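Local coordinates for protein L-lysine 6-monooxygenase involved in desferrioxamine biosynthesis (Erwinia amylovora CFBP1430, PDB 5O8P) that probably hydroxylates the amine nitrogen of cadaverine with FAD and NADPH, a step in the biosynthesis of the siderophore desferrioxamine, at residues 302-316 with 319-333. Residues are numbered along the deposited sequence; the frame is centred on the assembly and turned at random.
Sequences HSELTDMRWLAEGEF and KLHQQEQDRAYSRRT
S303 and Y329 meet through their hydroxyls on the buried face of this sheet: S303 OG lies at the edge of the phenol ring, near its plane, and hydrogen-bonds Y329 OH, while T301 O offers OG a second partner. With CG between its own backbone N and carbonyl carbon (chi1 71°), Y329 carries its ring to S303 OG and under L320 CB, which packs over one face. Beside it, L320 CD2 touches L305 CD1 at 3.9 Å, and I225 of strand 221-225 lies against both S303 and L320. Backbone bonds between E304 and H321 join the strands. In the turn beyond strand 319-322, E324 CB makes a CH-pi contact over the H302 ring, and its carboxylate covers the same face without a hydrogen bond; Y251 of the second subunit holds E324 OE1. The solvent side is looser: K319 pairs with two residues in a classic bulge, T306 N to K319 O at 3.0 Å and K319 N to D307 O, but the charged ends of D307 and K319 do not meet. Farther along, R332 NH1 reaches exposed E313 OE1 at 2.9 Å, tilted from the guanidinium plane, in a salt-bridge network with E315, whereas neighbouring F316 and T333 are buried, F316 N bonding T333 O. Together the strands form a three-stranded antiparallel beta-meander beside the parallel Rossmann-like sheet; L305 and R227, which salt-bridges E304, bind NADP(+) in this protein, though none occupies this chain.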
loop_
_atom_site.group_PDB
_atom_site.type_symbol
_atom_site.label_atom_id
_atom_site.label_comp_id
_atom_site.label_asym_id
_atom_site.label_seq_id
_atom_site.Cartn_x
_atom_site.Cartn_y
_atom_site.Cartn_z
ATOM N N HIS B 302 2.551 -21.931 21.198
ATOM C CA HIS B 302 1.828 -22.701 22.221
ATOM C C HIS B 302 2.676 -23.119 23.435
ATOM O O HIS B 302 2.245 -23.967 24.215
ATOM C CB HIS B 302 1.197 -23.964 21.598
ATOM C CG HIS B 302 0.075 -23.678 20.652
ATOM N ND1 HIS B 302 -1.192 -23.340 21.081
ATOM C CD2 HIS B 302 0.019 -23.710 19.299
ATOM C CE1 HIS B 302 -1.975 -23.165 20.032
ATOM N NE2 HIS B 302 -1.265 -23.379 18.940
ATOM N N SER B 303 3.847 -22.510 23.623
ATOM C CA SER B 303 4.864 -23.051 24.529
ATOM C C SER B 303 5.003 -22.240 25.816
ATOM O O SER B 303 5.519 -21.123 25.801
ATOM C CB SER B 303 6.203 -23.129 23.809
ATOM O OG SER B 303 6.200 -24.213 22.908
ATOM N N GLU B 304 4.530 -22.812 26.922
ATOM C CA GLU B 304 4.665 -22.201 28.234
ATOM C C GLU B 304 6.015 -22.580 28.814
ATOM O O GLU B 304 6.407 -23.741 28.753
ATOM C CB GLU B 304 3.566 -22.687 29.180
ATOM C CG GLU B 304 3.601 -22.005 30.545
ATOM C CD GLU B 304 2.773 -22.722 31.592
ATOM O OE1 GLU B 304 3.217 -23.795 32.073
ATOM O OE2 GLU B 304 1.696 -22.195 31.950
ATOM N N LEU B 305 6.706 -21.599 29.391
ATOM C CA LEU B 305 7.924 -21.831 30.167
ATOM C C LEU B 305 7.571 -22.377 31.553
ATOM O O LEU B 305 7.041 -21.648 32.385
ATOM C CB LEU B 305 8.693 -20.516 30.299
ATOM C CG LEU B 305 10.072 -20.533 30.945
ATOM C CD1 LEU B 305 11.076 -21.195 30.011
ATOM C CD2 LEU B 305 10.501 -19.114 31.263
ATOM N N THR B 306 7.855 -23.658 31.793
ATOM C CA THR B 306 7.578 -24.292 33.094
ATOM C C THR B 306 8.716 -24.089 34.099
ATOM O O THR B 306 8.469 -23.840 35.283
ATOM C CB THR B 306 7.300 -25.809 32.966
ATOM O OG1 THR B 306 8.283 -26.420 32.126
ATOM C CG2 THR B 306 5.920 -26.061 32.377
ATOM N N ASP B 307 9.954 -24.221 33.631
ATOM C CA ASP B 307 11.131 -24.043 34.479
ATOM C C ASP B 307 12.337 -23.639 33.634
ATOM O O ASP B 307 12.324 -23.776 32.414
ATOM C CB ASP B 307 11.423 -25.348 35.256
ATOM C CG ASP B 307 12.083 -25.108 36.619
ATOM O OD1 ASP B 307 11.760 -24.109 37.301
ATOM O OD2 ASP B 307 12.917 -25.948 37.025
ATOM N N MET B 308 13.364 -23.112 34.288
ATOM C CA MET B 308 14.648 -22.848 33.644
ATOM C C MET B 308 15.788 -23.067 34.621
ATOM O O MET B 308 15.587 -23.142 35.840
ATOM C CB MET B 308 14.711 -21.434 33.047
ATOM C CG MET B 308 14.562 -20.280 34.028
ATOM S SD MET B 308 14.307 -18.723 33.158
ATOM C CE MET B 308 15.977 -18.399 32.629
ATOM N N ARG B 309 16.982 -23.159 34.060
ATOM C CA ARG B 309 18.174 -23.435 34.828
ATOM C C ARG B 309 19.407 -23.128 34.016
ATOM O O ARG B 309 19.387 -23.192 32.783
ATOM C CB ARG B 309 18.193 -24.881 35.327
ATOM C CG ARG B 309 17.983 -25.952 34.274
ATOM C CD ARG B 309 17.429 -27.240 34.896
ATOM N NE ARG B 309 18.495 -28.032 35.513
ATOM C CZ ARG B 309 19.370 -28.793 34.845
ATOM N NH1 ARG B 309 19.342 -28.875 33.514
ATOM N NH2 ARG B 309 20.309 -29.467 35.508
ATOM N N TRP B 310 20.454 -22.699 34.722
ATOM C CA TRP B 310 21.726 -22.334 34.102
ATOM C C TRP B 310 22.732 -23.443 34.338
ATOM O O TRP B 310 22.944 -23.864 35.468
ATOM C CB TRP B 310 22.237 -21.017 34.677
ATOM C CG TRP B 310 23.539 -20.561 34.100
ATOM C CD1 TRP B 310 24.756 -20.663 34.685
ATOM C CD2 TRP B 310 23.757 -19.936 32.820
ATOM N NE1 TRP B 310 25.725 -20.136 33.866
ATOM C CE2 TRP B 310 25.141 -19.680 32.715
ATOM C CE3 TRP B 310 22.917 -19.555 31.758
ATOM C CZ2 TRP B 310 25.712 -19.066 31.589
ATOM C CZ3 TRP B 310 23.493 -18.947 30.631
ATOM C CH2 TRP B 310 24.875 -18.712 30.561
ATOM N N LEU B 311 23.349 -23.903 33.258
ATOM C CA LEU B 311 24.276 -25.029 33.294
ATOM C C LEU B 311 25.716 -24.537 33.380
ATOM O O LEU B 311 26.026 -23.446 32.893
ATOM C CB LEU B 311 24.094 -25.892 32.044
ATOM C CG LEU B 311 22.651 -26.306 31.719
ATOM C CD1 LEU B 311 22.584 -26.986 30.366
ATOM C CD2 LEU B 311 22.064 -27.206 32.795
ATOM N N ALA B 312 26.580 -25.351 33.991
ATOM C CA ALA B 312 28.025 -25.081 34.068
ATOM C C ALA B 312 28.646 -24.833 32.686
ATOM O O ALA B 312 29.481 -23.934 32.533
ATOM C CB ALA B 312 28.742 -26.232 34.761
ATOM N N GLU B 313 28.208 -25.622 31.696
ATOM C CA GLU B 313 28.551 -25.428 30.270
ATOM C C GLU B 313 28.585 -23.959 29.795
ATOM O O GLU B 313 29.434 -23.599 28.981
ATOM C CB GLU B 313 27.549 -26.174 29.375
ATOM C CG GLU B 313 27.580 -27.700 29.448
ATOM C CD GLU B 313 26.496 -28.354 28.589
ATOM O OE1 GLU B 313 25.975 -27.688 27.656
ATOM O OE2 GLU B 313 26.174 -29.539 28.848
ATOM N N GLY B 314 27.655 -23.139 30.294
ATOM C CA GLY B 314 27.515 -21.727 29.903
ATOM C C GLY B 314 26.274 -21.456 29.054
ATOM O O GLY B 314 26.322 -20.654 28.117
ATOM N N GLU B 315 25.161 -22.101 29.414
ATOM C CA GLU B 315 23.910 -22.091 28.647
ATOM C C GLU B 315 22.708 -22.196 29.574
ATOM O O GLU B 315 22.792 -22.845 30.619
ATOM C CB GLU B 315 23.841 -23.312 27.728
ATOM C CG GLU B 315 24.746 -23.308 26.515
ATOM C CD GLU B 315 24.295 -24.351 25.508
ATOM O OE1 GLU B 315 24.355 -25.562 25.828
ATOM O OE2 GLU B 315 23.841 -23.960 24.411
ATOM N N PHE B 316 21.590 -21.596 29.173
ATOM C CA PHE B 316 20.296 -21.893 29.797
ATOM C C PHE B 316 19.737 -23.207 29.253
ATOM O O PHE B 316 20.005 -23.582 28.104
ATOM C CB PHE B 316 19.265 -20.812 29.499
ATOM C CG PHE B 316 19.431 -19.562 30.293
ATOM C CD1 PHE B 316 19.057 -19.528 31.628
ATOM C CD2 PHE B 316 19.901 -18.391 29.691
ATOM C CE1 PHE B 316 19.189 -18.353 32.358
ATOM C CE2 PHE B 316 20.029 -17.216 30.417
ATOM C CZ PHE B 316 19.677 -17.199 31.752
ATOM N N LYS B 319 12.931 -25.381 30.054
ATOM C CA LYS B 319 11.906 -26.420 30.001
ATOM C C LYS B 319 10.604 -25.760 29.578
ATOM O O LYS B 319 10.173 -24.772 30.180
ATOM C CB LYS B 319 11.731 -27.118 31.348
ATOM C CG LYS B 319 12.940 -27.929 31.766
ATOM C CD LYS B 319 12.579 -29.124 32.637
ATOM C CE LYS B 319 13.826 -29.925 32.977
ATOM N NZ LYS B 319 13.512 -31.185 33.693
ATOM N N LEU B 320 9.991 -26.307 28.529
ATOM C CA LEU B 320 8.786 -25.749 27.933
ATOM C C LEU B 320 7.694 -26.808 27.865
ATOM O O LEU B 320 7.979 -28.004 27.797
ATOM C CB LEU B 320 9.096 -25.247 26.530
ATOM C CG LEU B 320 10.141 -24.134 26.442
ATOM C CD1 LEU B 320 10.795 -24.103 25.079
ATOM C CD2 LEU B 320 9.526 -22.786 26.749
ATOM N N HIS B 321 6.445 -26.359 27.897
ATOM C CA HIS B 321 5.299 -27.237 27.738
ATOM C C HIS B 321 4.434 -26.712 26.600
ATOM O O HIS B 321 3.940 -25.583 26.658
ATOM C CB HIS B 321 4.496 -27.307 29.029
ATOM C CG HIS B 321 3.454 -28.374 29.018
ATOM N ND1 HIS B 321 2.110 -28.100 28.885
ATOM C CD2 HIS B 321 3.562 -29.721 29.093
ATOM C CE1 HIS B 321 1.432 -29.233 28.896
ATOM N NE2 HIS B 321 2.289 -30.231 29.023
ATOM N N GLN B 322 4.269 -27.537 25.569
ATOM C CA GLN B 322 3.498 -27.190 24.363
ATOM C C GLN B 322 2.028 -27.555 24.670
ATOM O O GLN B 322 1.654 -28.717 24.658
ATOM C CB GLN B 322 4.175 -27.842 23.130
ATOM C CG GLN B 322 3.412 -28.467 21.983
ATOM C CD GLN B 322 2.552 -27.532 21.177
ATOM O OE1 GLN B 322 1.561 -27.047 21.705
ATOM N NE2 GLN B 322 2.809 -27.432 19.874
ATOM N N GLN B 323 1.229 -26.536 24.999
ATOM C CA GLN B 323 -0.092 -26.716 25.655
ATOM C C GLN B 323 -1.138 -27.349 24.755
ATOM O O GLN B 323 -2.016 -28.049 25.239
ATOM C CB GLN B 323 -0.649 -25.378 26.188
ATOM C CG GLN B 323 0.084 -24.811 27.403
ATOM C CD GLN B 323 -0.114 -23.303 27.591
ATOM O OE1 GLN B 323 -0.030 -22.517 26.640
ATOM N NE2 GLN B 323 -0.345 -22.891 28.834
ATOM N N GLU B 324 -1.042 -27.094 23.454
ATOM C CA GLU B 324 -1.986 -27.628 22.479
ATOM C C GLU B 324 -1.773 -29.121 22.322
ATOM O O GLU B 324 -2.695 -29.911 22.502
ATOM C CB GLU B 324 -1.815 -26.907 21.137
ATOM C CG GLU B 324 -2.896 -27.197 20.108
ATOM C CD GLU B 324 -2.952 -26.142 19.015
ATOM O OE1 GLU B 324 -2.091 -26.166 18.103
ATOM O OE2 GLU B 324 -3.857 -25.280 19.084
ATOM N N GLN B 325 -0.541 -29.498 22.019
ATOM C CA GLN B 325 -0.161 -30.910 21.903
ATOM C C GLN B 325 -0.178 -31.622 23.253
ATOM O O GLN B 325 -0.347 -32.827 23.291
ATOM C CB GLN B 325 1.231 -31.020 21.288
ATOM C CG GLN B 325 1.611 -32.357 20.696
ATOM C CD GLN B 325 2.992 -32.316 20.045
ATOM O OE1 GLN B 325 3.458 -31.257 19.621
ATOM N NE2 GLN B 325 3.654 -33.471 19.963
ATOM N N ASP B 326 0.010 -30.864 24.341
ATOM C CA ASP B 326 0.100 -31.377 25.717
ATOM C C ASP B 326 1.343 -32.260 25.867
ATOM O O ASP B 326 1.252 -33.409 26.291
ATOM C CB ASP B 326 -1.200 -32.106 26.128
ATOM C CG ASP B 326 -1.317 -32.348 27.642
ATOM O OD1 ASP B 326 -0.427 -31.940 28.420
ATOM O OD2 ASP B 326 -2.325 -32.963 28.050
ATOM N N ARG B 327 2.500 -31.697 25.514
ATOM C CA ARG B 327 3.782 -32.409 25.569
ATOM C C ARG B 327 4.942 -31.479 25.938
ATOM O O ARG B 327 5.068 -30.374 25.388
ATOM C CB ARG B 327 4.064 -33.099 24.231
ATOM C CG ARG B 327 5.052 -34.250 24.329
ATOM C CD ARG B 327 5.078 -35.059 23.034
ATOM N NE ARG B 327 6.456 -35.357 22.631
ATOM C CZ ARG B 327 6.872 -35.608 21.388
ATOM N NH1 ARG B 327 6.022 -35.625 20.362
ATOM N NH2 ARG B 327 8.164 -35.842 21.173
ATOM N N ALA B 328 5.784 -31.935 26.869
ATOM C CA ALA B 328 6.908 -31.147 27.373
ATOM C C ALA B 328 8.138 -31.321 26.489
ATOM O O ALA B 328 8.284 -32.340 25.812
ATOM C CB ALA B 328 7.229 -31.540 28.805
ATOM N N TYR B 329 9.007 -30.313 26.491
ATOM C CA TYR B 329 10.273 -30.358 25.754
ATOM C C TYR B 329 11.252 -29.313 26.273
ATOM O O TYR B 329 10.838 -28.326 26.880
ATOM C CB TYR B 329 10.046 -30.166 24.251
ATOM C CG TYR B 329 9.636 -28.771 23.785
ATOM C CD1 TYR B 329 8.321 -28.310 23.926
ATOM C CD2 TYR B 329 10.559 -27.928 23.151
ATOM C CE1 TYR B 329 7.953 -27.044 23.472
ATOM C CE2 TYR B 329 10.191 -26.665 22.696
ATOM C CZ TYR B 329 8.890 -26.234 22.852
ATOM O OH TYR B 329 8.549 -24.995 22.390
ATOM N N SER B 330 12.544 -29.539 26.034
ATOM C CA SER B 330 13.604 -28.625 26.474
ATOM C C SER B 330 14.305 -27.981 25.278
ATOM O O SER B 330 14.317 -28.529 24.172
ATOM C CB SER B 330 14.626 -29.351 27.355
ATOM O OG SER B 330 15.335 -30.336 26.611
ATOM N N ARG B 331 14.885 -26.809 25.523
ATOM C CA ARG B 331 15.571 -26.019 24.511
ATOM C C ARG B 331 16.759 -25.346 25.187
ATOM O O ARG B 331 16.698 -25.064 26.386
ATOM C CB ARG B 331 14.609 -24.954 24.003
ATOM C CG ARG B 331 14.763 -24.560 22.568
ATOM C CD ARG B 331 14.288 -25.665 21.642
ATOM N NE ARG B 331 15.028 -25.532 20.398
ATOM C CZ ARG B 331 15.181 -26.480 19.489
ATOM N NH1 ARG B 331 14.633 -27.682 19.655
ATOM N NH2 ARG B 331 15.931 -26.223 18.428
ATOM N N ARG B 332 17.811 -25.054 24.432
ATOM C CA ARG B 332 19.004 -24.432 25.010
ATOM C C ARG B 332 19.303 -23.108 24.373
ATOM O O ARG B 332 19.022 -22.914 23.207
ATOM C CB ARG B 332 20.218 -25.337 24.834
ATOM C CG ARG B 332 20.323 -26.457 25.847
ATOM C CD ARG B 332 21.105 -27.584 25.190
ATOM N NE ARG B 332 21.502 -28.615 26.125
ATOM C CZ ARG B 332 22.484 -28.498 27.021
ATOM N NH1 ARG B 332 23.169 -27.362 27.154
ATOM N NH2 ARG B 332 22.782 -29.525 27.817
ATOM N N THR B 333 19.891 -22.202 25.143
ATOM C CA THR B 333 20.285 -20.889 24.629
ATOM C C THR B 333 21.300 -20.217 25.570
ATOM O O THR B 333 21.259 -20.428 26.789
ATOM C CB THR B 333 19.045 -19.988 24.395
ATOM O OG1 THR B 333 19.399 -18.852 23.588
ATOM C CG2 THR B 333 18.417 -19.527 25.711
#